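PDB 2YUT: putative short-chain oxidoreductase from Thermus thermophilus, which binds NADP in a Rossmann-type fold and probably acts as an oxidoreductase of the short-chain dehydrogenase/reductase family. Local coordinates for residues 6-11 and 33-38. Numbering follows the deposited sequence.
Sequences TGATGG and GALAEL. With NAP (NADP nicotinamide-adenine-dinucleotide phosphate), chain B.
Thr-9 works with both branches, its methyl lying against helix 32-42 while its hydroxyl grips the cofactor. Thr-9 CG2, anti to the carbonyl carbon, presses on the helix flank where Ala-34 passes into Leu-35, 3.7 Å from Leu-35 CB and 4.1 Å from Ala-34 CB. The same rotamer (chi1 51°) turns Thr-9 OG1 to the adenosine ribose, where it accepts a hydrogen bond from NAP O3B at 2.8 Å and donates one to the 2'-phosphate oxygen NAP O2X at 2.6 Å. One residue earlier in the loop, Ala-8 points its CB at the helix and meets the CD1 branch of Leu-35 at 4.0 Å. Leu-38, one helical turn beyond Ala-34, brings its CD2 methyl 3.3 Å from the carbonyl oxygen of Ala-8, and both leucines also rest on Leu-27 of strand 24-28. With an alanine at Thr-9, the 2'-phosphate and ribose hydroxyl would probably lose their shared partner, and a gap would be likely to open beside Leu-35. The Gly-7 to Gly-10 type I turn, followed by Gly-11 N bonding NAP O2A at 2.9 Å, belongs to the glycine-rich TGxxxGxG dinucleotide-binding loop, which runs from strand 2-6 into helix 11-19, of the classical SDR Rossmann fold.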
loop_
_atom_site.group_PDB
_atom_site.type_symbol
_atom_site.label_atom_id
_atom_site.label_comp_id
_atom_site.label_asym_id
_atom_site.label_seq_id
_atom_site.Cartn_x
_atom_site.Cartn_y
_atom_site.Cartn_z
ATOM N N THR A 6 -15.973 9.155 9.872
ATOM C CA THR A 6 -16.336 8.152 8.878
ATOM C C THR A 6 -16.125 6.827 9.612
ATOM O O THR A 6 -15.350 6.769 10.563
ATOM C CB THR A 6 -15.458 8.249 7.601
ATOM O OG1 THR A 6 -14.074 8.306 7.960
ATOM C CG2 THR A 6 -15.824 9.509 6.808
ATOM N N GLY A 7 -16.820 5.773 9.196
ATOM C CA GLY A 7 -16.689 4.509 9.895
ATOM C C GLY A 7 -17.369 4.642 11.255
ATOM O O GLY A 7 -17.051 3.928 12.212
ATOM N N ALA A 8 -18.320 5.571 11.325
ATOM C CA ALA A 8 -19.064 5.850 12.549
ATOM C C ALA A 8 -19.829 4.635 13.067
ATOM O O ALA A 8 -20.060 4.509 14.268
ATOM C CB ALA A 8 -20.025 7.020 12.315
ATOM N N THR A 9 -20.212 3.742 12.161
ATOM C CA THR A 9 -20.952 2.538 12.533
ATOM C C THR A 9 -20.040 1.427 13.050
ATOM O O THR A 9 -20.517 0.356 13.426
ATOM C CB THR A 9 -21.725 1.977 11.333
ATOM O OG1 THR A 9 -20.828 1.854 10.223
ATOM C CG2 THR A 9 -22.893 2.888 10.961
ATOM N N GLY A 10 -18.733 1.671 13.060
ATOM C CA GLY A 10 -17.805 0.657 13.538
ATOM C C GLY A 10 -17.552 0.746 15.032
ATOM O O GLY A 10 -18.141 1.583 15.716
ATOM N N GLY A 11 -16.669 -0.109 15.541
ATOM C CA GLY A 11 -16.364 -0.103 16.963
ATOM C C GLY A 11 -15.712 1.184 17.434
ATOM O O GLY A 11 -16.178 1.806 18.392
ATOM N N GLY A 33 -29.140 2.051 8.573
ATOM C CA GLY A 33 -29.966 1.897 9.756
ATOM C C GLY A 33 -29.186 2.167 11.030
ATOM O O GLY A 33 -29.566 3.021 11.837
ATOM N N ALA A 34 -28.084 1.446 11.210
ATOM C CA ALA A 34 -27.265 1.620 12.402
ATOM C C ALA A 34 -26.771 3.060 12.498
ATOM O O ALA A 34 -26.730 3.640 13.587
ATOM C CB ALA A 34 -26.080 0.655 12.370
ATOM N N LEU A 35 -26.403 3.630 11.353
ATOM C CA LEU A 35 -25.905 5.000 11.304
ATOM C C LEU A 35 -26.936 6.018 11.789
ATOM O O LEU A 35 -26.625 6.876 12.612
ATOM C CB LEU A 35 -25.487 5.364 9.877
ATOM C CG LEU A 35 -24.930 6.784 9.701
ATOM C CD1 LEU A 35 -23.578 6.888 10.383
ATOM C CD2 LEU A 35 -24.792 7.113 8.219
ATOM N N ALA A 36 -28.157 5.922 11.269
ATOM C CA ALA A 36 -29.223 6.852 11.639
ATOM C C ALA A 36 -29.559 6.837 13.128
ATOM O O ALA A 36 -29.825 7.887 13.711
ATOM C CB ALA A 36 -30.481 6.563 10.824
ATOM N N GLU A 37 -29.542 5.657 13.743
ATOM C CA GLU A 37 -29.862 5.546 15.163
ATOM C C GLU A 37 -28.766 6.138 16.048
ATOM O O GLU A 37 -29.065 6.792 17.056
ATOM C CB GLU A 37 -30.113 4.079 15.548
ATOM C CG GLU A 37 -30.466 3.869 17.043
ATOM C CD GLU A 37 -31.570 4.810 17.546
ATOM O OE1 GLU A 37 -32.682 4.804 16.964
ATOM O OE2 GLU A 37 -31.329 5.566 18.526
ATOM N N LEU A 38 -27.505 5.904 15.683
ATOM C CA LEU A 38 -26.390 6.450 16.454
ATOM C C LEU A 38 -26.414 7.971 16.328
ATOM O O LEU A 38 -26.288 8.692 17.321
ATOM C CB LEU A 38 -25.049 5.921 15.930
ATOM C CG LEU A 38 -23.788 6.532 16.563
ATOM C CD1 LEU A 38 -23.772 6.245 18.056
ATOM C CD2 LEU A 38 -22.538 5.955 15.905
HETATM P PA NAP B . -14.974 -1.990 12.495
HETATM O O1A NAP B . -15.163 -3.275 11.544
HETATM O O2A NAP B . -15.659 -2.132 13.800
HETATM O O5B NAP B . -15.531 -0.740 11.653
HETATM C C5B NAP B . -15.107 -0.534 10.303
HETATM C C4B NAP B . -15.793 0.700 9.718
HETATM O O4B NAP B . -15.322 0.876 8.370
HETATM C C3B NAP B . -17.306 0.478 9.638
HETATM O O3B NAP B . -17.993 1.680 10.000
HETATM C C2B NAP B . -17.516 0.187 8.153
HETATM O O2B NAP B . -18.816 0.634 7.759
HETATM C C1B NAP B . -16.489 1.167 7.588
HETATM N N9A NAP B . -16.247 0.888 6.155
HETATM C C8A NAP B . -15.702 -0.222 5.660
HETATM N N7A NAP B . -15.668 -0.145 4.332
HETATM C C5A NAP B . -16.194 1.023 3.978
HETATM C C6A NAP B . -16.443 1.642 2.759
HETATM N N6A NAP B . -16.115 1.041 1.619
HETATM N N1A NAP B . -17.022 2.852 2.753
HETATM C C2A NAP B . -17.353 3.454 3.882
HETATM N N3A NAP B . -17.134 2.895 5.058
HETATM C C4A NAP B . -16.561 1.686 5.139
HETATM O O3 NAP B . -13.380 -1.786 12.614
HETATM P PN NAP B . -12.692 -0.907 13.776
HETATM O O1N NAP B . -12.098 -1.815 14.785
HETATM O O2N NAP B . -13.624 0.147 14.235
HETATM O O5D NAP B . -11.461 -0.206 13.009
HETATM C C5D NAP B . -11.486 1.191 12.705
HETATM C C4D NAP B . -10.151 1.653 12.113
HETATM O O4D NAP B . -9.132 1.341 13.083
HETATM C C3D NAP B . -9.805 0.849 10.858
HETATM O O3D NAP B . -8.924 1.584 10.004
HETATM C C2D NAP B . -9.071 -0.344 11.463
HETATM O O2D NAP B . -8.217 -0.973 10.504
HETATM C C1D NAP B . -8.215 0.414 12.476
HETATM N N1N NAP B . -7.566 -0.473 13.468
HETATM C C2N NAP B . -8.336 -1.374 14.214
HETATM C C3N NAP B . -7.720 -2.207 15.141
HETATM C C7N NAP B . -8.559 -3.187 15.964
HETATM O O7N NAP B . -8.026 -4.055 16.653
HETATM N N7N NAP B . -9.875 -3.024 15.858
HETATM C C4N NAP B . -6.343 -2.147 15.324
HETATM C C5N NAP B . -5.575 -1.253 14.586
HETATM C C6N NAP B . -6.180 -0.415 13.657
HETATM P P2B NAP B . -20.099 -0.339 7.796
HETATM O O1X NAP B . -19.979 -1.253 9.116
HETATM O O2X NAP B . -21.356 0.643 8.029
HETATM O O3X NAP B . -20.232 -1.145 6.562
#